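PDB 5WA4: pyridine synthase TbtD from Thermobispora bispora, which probably catalyses the formal [4+2] aza-cycloaddition that builds the central pyridine ring of the thiopeptide antibiotic thiomuracin. Local coordinates for residues Arg52-Arg57 with Met115-Asp120; Arg226-Ala231 with Ala347-Ile352. All blocks are in the same frame, centred on the assembly; numbering follows the deposited sequence.

Interaction 1 comes first along the chain and is complete before interaction 2 begins. It belongs to the four-stranded antiparallel sheet, joining the turn between strands 44-49 and 55-62 to the loop that runs into strand 123-128 at the other margin. Interaction 2 lies in the helical part, where helix 220-235 meets residues 347-352 of helix 332-352. The centres of interactions 1 and 2 are about 43 Å apart, on opposite sides of the chain's centre, with about 25 Å between nearest atoms. Both lie within one chain; no other chain touches interaction 1, whereas residues of interaction 2 also pack on a second copy. One contact thus links loops of the sheet, the other joins helices beside the subunit interface.

Interaction 1: residues Arg52-Arg57 with Met115-Asp120; sequences RGPHLR and MPWSPD
The turn between strands 44-49 and 55-62 of the antiparallel sheet meets the loop leading to strand 123-128 where the backbone of Arg-52 and Gly-53 passes over the indole of Trp-117. Gly-53 CA sits above the six-membered ring, 3.5 Å from its centroid and only 10° off the normal, a CH-pi contact; Arg-52 C lies over the same face, nearer the rim. Next along the turn, Pro-54 CD reaches Trp-117 CZ3 at 3.7 Å, the two side chains crossing at about a right angle. The two loops are tied by Ser-118 N, which donates to Arg-52 O at 3.3 Å. In the sheet, both outer strands are thus joined through their adjoining loops, with strand 9-16 close by: Ser-118 OG is hydrogen-bonded to its Asp-16. The side chain of Arg-52, bent at chi2 and chi3 (-139° and -59°), folds along the second loop, so that Ser-118 CB lies over one guanidinium face, 3.7 Å from Arg-52 NH2. Arg-52 NH1 makes a weak bond of 3.3 Å to Pro-116 O, just after the cis peptide that precedes Pro-116. Within the turn itself, His-55 ND1 donates to Gly-53 O at 2.8 Å, the oxygen lying close to the plane of the His-55 ring.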
loop_
_atom_site.group_PDB
_atom_site.type_symbol
_atom_site.label_atom_id
_atom_site.label_comp_id
_atom_site.label_asym_id
_atom_site.label_seq_id
_atom_site.Cartn_x
_atom_site.Cartn_y
_atom_site.Cartn_z
ATOM N N ARG E 52 14.746 30.224 -13.665
ATOM C CA ARG E 52 15.232 31.601 -13.613
ATOM C C ARG E 52 14.719 32.426 -14.789
ATOM O O ARG E 52 15.359 33.396 -15.196
ATOM C CB ARG E 52 16.758 31.625 -13.582
ATOM C CG ARG E 52 17.345 30.797 -12.472
ATOM C CD ARG E 52 18.514 31.525 -11.853
ATOM N NE ARG E 52 19.546 31.792 -12.849
ATOM C CZ ARG E 52 20.471 32.734 -12.713
ATOM N NH1 ARG E 52 20.462 33.507 -11.617
ATOM N NH2 ARG E 52 21.383 32.916 -13.673
ATOM N N GLY E 53 13.573 32.027 -15.339
ATOM C CA GLY E 53 12.926 32.773 -16.398
ATOM C C GLY E 53 13.022 32.085 -17.741
ATOM O O GLY E 53 14.097 31.595 -18.100
ATOM N N PRO E 54 11.908 32.100 -18.506
ATOM C CA PRO E 54 11.766 31.438 -19.805
ATOM C C PRO E 54 13.000 31.715 -20.620
ATOM O O PRO E 54 13.315 32.888 -20.802
ATOM C CB PRO E 54 10.540 32.121 -20.430
ATOM C CG PRO E 54 9.827 32.718 -19.307
ATOM C CD PRO E 54 10.863 33.117 -18.312
ATOM N N HIS E 55 13.718 30.686 -21.057
ATOM C CA HIS E 55 14.949 30.933 -21.790
ATOM C C HIS E 55 15.267 29.830 -22.734
ATOM O O HIS E 55 14.501 28.885 -22.870
ATOM C CB HIS E 55 16.127 31.134 -20.849
ATOM C CG HIS E 55 16.474 29.926 -20.042
ATOM N ND1 HIS E 55 16.054 29.761 -18.739
ATOM C CD2 HIS E 55 17.234 28.842 -20.334
ATOM C CE1 HIS E 55 16.520 28.616 -18.271
ATOM N NE2 HIS E 55 17.244 28.045 -19.214
ATOM N N LEU E 56 16.397 29.985 -23.413
ATOM C CA LEU E 56 16.880 28.987 -24.342
ATOM C C LEU E 56 18.216 28.506 -23.869
ATOM O O LEU E 56 19.019 29.288 -23.358
ATOM C CB LEU E 56 16.996 29.530 -25.768
ATOM C CG LEU E 56 15.691 29.581 -26.553
ATOM C CD1 LEU E 56 15.938 29.615 -28.066
ATOM C CD2 LEU E 56 14.813 28.395 -26.148
ATOM N N ARG E 57 18.437 27.206 -24.028
ATOM C CA ARG E 57 19.726 26.604 -23.735
ATOM C C ARG E 57 20.339 26.207 -25.058
ATOM O O ARG E 57 19.749 25.404 -25.794
ATOM C CB ARG E 57 19.567 25.406 -22.790
ATOM C CG ARG E 57 20.032 25.692 -21.382
ATOM C CD ARG E 57 18.908 25.768 -20.367
ATOM N NE ARG E 57 18.589 24.488 -19.741
ATOM C CZ ARG E 57 18.566 24.251 -18.425
ATOM N NH1 ARG E 57 18.878 25.190 -17.542
ATOM N NH2 ARG E 57 18.258 23.040 -17.992
ATOM N N MET E 115 15.178 31.573 -7.751
ATOM C CA MET E 115 15.176 33.036 -7.558
ATOM C C MET E 115 16.589 33.500 -7.217
ATOM O O MET E 115 17.321 32.769 -6.548
ATOM C CB MET E 115 14.263 33.441 -6.400
ATOM C CG MET E 115 12.792 33.483 -6.695
ATOM S SD MET E 115 12.370 34.819 -7.819
ATOM C CE MET E 115 11.646 33.838 -9.123
ATOM N N PRO E 116 16.994 34.712 -7.637
ATOM C CA PRO E 116 16.479 35.722 -8.567
ATOM C C PRO E 116 16.664 35.330 -10.028
ATOM O O PRO E 116 17.701 34.742 -10.338
ATOM C CB PRO E 116 17.351 36.945 -8.258
ATOM C CG PRO E 116 17.860 36.722 -6.885
ATOM C CD PRO E 116 18.091 35.259 -6.822
ATOM N N TRP E 117 15.721 35.673 -10.905
ATOM C CA TRP E 117 15.879 35.400 -12.339
ATOM C C TRP E 117 17.161 36.008 -12.913
ATOM O O TRP E 117 17.684 37.010 -12.421
ATOM C CB TRP E 117 14.673 35.913 -13.143
ATOM C CG TRP E 117 13.433 35.060 -12.984
ATOM C CD1 TRP E 117 13.217 34.116 -12.025
ATOM C CD2 TRP E 117 12.253 35.069 -13.806
ATOM N NE1 TRP E 117 11.981 33.540 -12.197
ATOM C CE2 TRP E 117 11.372 34.102 -13.284
ATOM C CE3 TRP E 117 11.864 35.788 -14.945
ATOM C CZ2 TRP E 117 10.119 33.845 -13.844
ATOM C CZ3 TRP E 117 10.611 35.529 -15.511
ATOM C CH2 TRP E 117 9.761 34.565 -14.962
ATOM N N SER E 118 17.680 35.351 -13.939
ATOM C CA SER E 118 18.709 35.914 -14.799
ATOM C C SER E 118 18.124 37.148 -15.486
ATOM O O SER E 118 16.912 37.204 -15.733
ATOM C CB SER E 118 19.166 34.867 -15.821
ATOM O OG SER E 118 19.760 35.444 -16.964
ATOM N N PRO E 119 18.971 38.148 -15.780
ATOM C CA PRO E 119 18.575 39.367 -16.492
ATOM C C PRO E 119 17.952 39.074 -17.843
ATOM O O PRO E 119 18.474 38.229 -18.567
ATOM C CB PRO E 119 19.892 40.110 -16.654
ATOM C CG PRO E 119 20.708 39.656 -15.487
ATOM C CD PRO E 119 20.369 38.212 -15.325
ATOM N N ASP E 120 16.858 39.758 -18.182
ATOM C CA ASP E 120 16.148 39.467 -19.422
ATOM C C ASP E 120 16.983 39.971 -20.590
ATOM O O ASP E 120 17.800 40.878 -20.436
ATOM C CB ASP E 120 14.752 40.098 -19.405
ATOM C CG ASP E 120 13.836 39.564 -20.506
ATOM O OD1 ASP E 120 14.140 38.517 -21.123
ATOM O OD2 ASP E 120 12.775 40.186 -20.735
#

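Interaction 2: residues Arg226-Ala231 with Ala347-Ile352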
loop_
_atom_site.group_PDB
_atom_site.type_symbol
_atom_site.label_atom_id
_atom_site.label_comp_id
_atom_site.label_asym_id
_atom_site.label_seq_id
_atom_site.Cartn_x
_atom_site.Cartn_y
_atom_site.Cartn_z
ATOM N N ARG E 226 -7.625 12.249 -41.814
ATOM C CA ARG E 226 -6.233 12.687 -41.723
ATOM C C ARG E 226 -5.322 11.584 -41.132
ATOM O O ARG E 226 -4.147 11.487 -41.481
ATOM C CB ARG E 226 -6.105 13.954 -40.899
ATOM C CG ARG E 226 -4.783 14.610 -41.137
ATOM C CD ARG E 226 -4.538 15.767 -40.231
ATOM N NE ARG E 226 -3.261 16.387 -40.566
ATOM C CZ ARG E 226 -3.086 17.232 -41.578
ATOM N NH1 ARG E 226 -4.110 17.531 -42.358
ATOM N NH2 ARG E 226 -1.894 17.778 -41.813
ATOM N N LEU E 227 -5.868 10.747 -40.255
ATOM C CA LEU E 227 -5.088 9.678 -39.658
ATOM C C LEU E 227 -4.801 8.586 -40.698
ATOM O O LEU E 227 -3.679 8.105 -40.804
ATOM C CB LEU E 227 -5.802 9.104 -38.430
ATOM C CG LEU E 227 -5.219 7.845 -37.781
ATOM C CD1 LEU E 227 -5.299 7.984 -36.283
ATOM C CD2 LEU E 227 -5.953 6.594 -38.212
ATOM N N ILE E 228 -5.815 8.215 -41.471
ATOM C CA ILE E 228 -5.616 7.385 -42.661
ATOM C C ILE E 228 -4.554 7.980 -43.606
ATOM O O ILE E 228 -3.746 7.256 -44.181
ATOM C CB ILE E 228 -6.930 7.206 -43.443
ATOM C CG1 ILE E 228 -7.964 6.488 -42.580
ATOM C CG2 ILE E 228 -6.690 6.402 -44.702
ATOM C CD1 ILE E 228 -9.273 6.250 -43.280
ATOM N N ALA E 229 -4.550 9.301 -43.749
ATOM C CA ALA E 229 -3.608 9.959 -44.644
ATOM C C ALA E 229 -2.188 10.078 -44.051
ATOM O O ALA E 229 -1.198 10.007 -44.793
ATOM C CB ALA E 229 -4.143 11.337 -45.038
ATOM N N VAL E 230 -2.086 10.276 -42.734
ATOM C CA VAL E 230 -0.780 10.384 -42.076
ATOM C C VAL E 230 -0.104 9.024 -42.024
ATOM O O VAL E 230 1.113 8.900 -42.242
ATOM C CB VAL E 230 -0.893 10.950 -40.645
ATOM C CG1 VAL E 230 0.279 10.528 -39.789
ATOM C CG2 VAL E 230 -0.969 12.449 -40.705
ATOM N N ALA E 231 -0.902 8.001 -41.749
ATOM C CA ALA E 231 -0.385 6.654 -41.741
ATOM C C ALA E 231 0.157 6.305 -43.131
ATOM O O ALA E 231 1.218 5.698 -43.236
ATOM C CB ALA E 231 -1.455 5.671 -41.298
ATOM N N ALA E 347 -9.009 4.236 -33.146
ATOM C CA ALA E 347 -10.013 3.264 -32.730
ATOM C C ALA E 347 -11.125 3.159 -33.774
ATOM O O ALA E 347 -11.687 2.075 -34.007
ATOM C CB ALA E 347 -10.592 3.640 -31.363
ATOM N N ASP E 348 -11.430 4.280 -34.419
ATOM C CA ASP E 348 -12.474 4.265 -35.428
ATOM C C ASP E 348 -11.998 3.539 -36.666
ATOM O O ASP E 348 -12.595 2.544 -37.072
ATOM C CB ASP E 348 -12.914 5.682 -35.774
ATOM C CG ASP E 348 -14.185 6.073 -35.053
ATOM O OD1 ASP E 348 -15.044 5.176 -34.867
ATOM O OD2 ASP E 348 -14.308 7.257 -34.647
ATOM N N VAL E 349 -10.898 4.027 -37.233
ATOM C CA VAL E 349 -10.391 3.539 -38.508
ATOM C C VAL E 349 -10.094 2.058 -38.491
ATOM O O VAL E 349 -10.445 1.357 -39.432
ATOM C CB VAL E 349 -9.115 4.266 -38.930
ATOM C CG1 VAL E 349 -8.617 3.699 -40.250
ATOM C CG2 VAL E 349 -9.371 5.772 -39.024
ATOM N N TYR E 350 -9.472 1.589 -37.410
ATOM C CA TYR E 350 -8.994 0.209 -37.324
ATOM C C TYR E 350 -9.996 -0.716 -36.626
ATOM O O TYR E 350 -9.793 -1.930 -36.546
ATOM C CB TYR E 350 -7.618 0.167 -36.636
ATOM C CG TYR E 350 -6.579 0.877 -37.480
ATOM C CD1 TYR E 350 -6.098 0.303 -38.650
ATOM C CD2 TYR E 350 -6.121 2.147 -37.145
ATOM C CE1 TYR E 350 -5.173 0.962 -39.450
ATOM C CE2 TYR E 350 -5.188 2.815 -37.938
ATOM C CZ TYR E 350 -4.716 2.214 -39.089
ATOM O OH TYR E 350 -3.795 2.877 -39.885
ATOM N N GLY E 351 -11.097 -0.140 -36.161
ATOM C CA GLY E 351 -12.184 -0.930 -35.619
ATOM C C GLY E 351 -13.169 -1.319 -36.706
ATOM O O GLY E 351 -13.709 -2.425 -36.677
ATOM N N ILE E 352 -13.385 -0.424 -37.673
ATOM C CA ILE E 352 -14.396 -0.621 -38.725
ATOM C C ILE E 352 -13.971 -1.699 -39.748
ATOM O O ILE E 352 -14.815 -2.423 -40.288
ATOM C CB ILE E 352 -14.724 0.731 -39.432
ATOM C CG1 ILE E 352 -15.599 1.605 -38.525
ATOM C CG2 ILE E 352 -15.460 0.512 -40.733
ATOM C CD1 ILE E 352 -15.851 3.008 -39.057
#
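Val-349, in the last turns of helix 332-352, fits between Leu-227 and Ile-228 of helix 220-235 in a nearly perpendicular helix-helix packing of the helical part of the fold. The axes of the two segments run at 81° and come no closer than 10.5 Å, so side chains alone bridge the gap. Packing is tightest at the two methyls of Val-349. Its CG2 meets Leu-227 CD2 at 3.6 Å, the two side chains lying alongside with opposite headings, while CG1 touches Ile-228 CG1 at 3.7 Å. With CG1 anti to the backbone N (chi1 179°), Val-349 directs one methyl mainly at each partner. On the buried flank, Leu-227 also packs against Ala-345 and Ala-346 of helix 332-352.

Toward solvent the fit is looser: Ile-228 makes its close contact through CG1, whereas CD1 of this exposed side chain is further off, 4.0 Å from Val-349 CG1. Beyond the contact, Asp-348 forms a hydrogen bond with Tyr-216 and a salt bridge with Arg-220 of the second subunit, which places residues 347-352 beside the interface between the two copies. Tyr-350 extends the contact along helix 220-235 on the side of Leu-184 and Pro-185. Its CE2 approaches Leu-227 CD2 obliquely at 3.9 Å, Val-349 CG1 lies over the centre of its ring, and its OH ends 3.9 Å from Ala-231 CB.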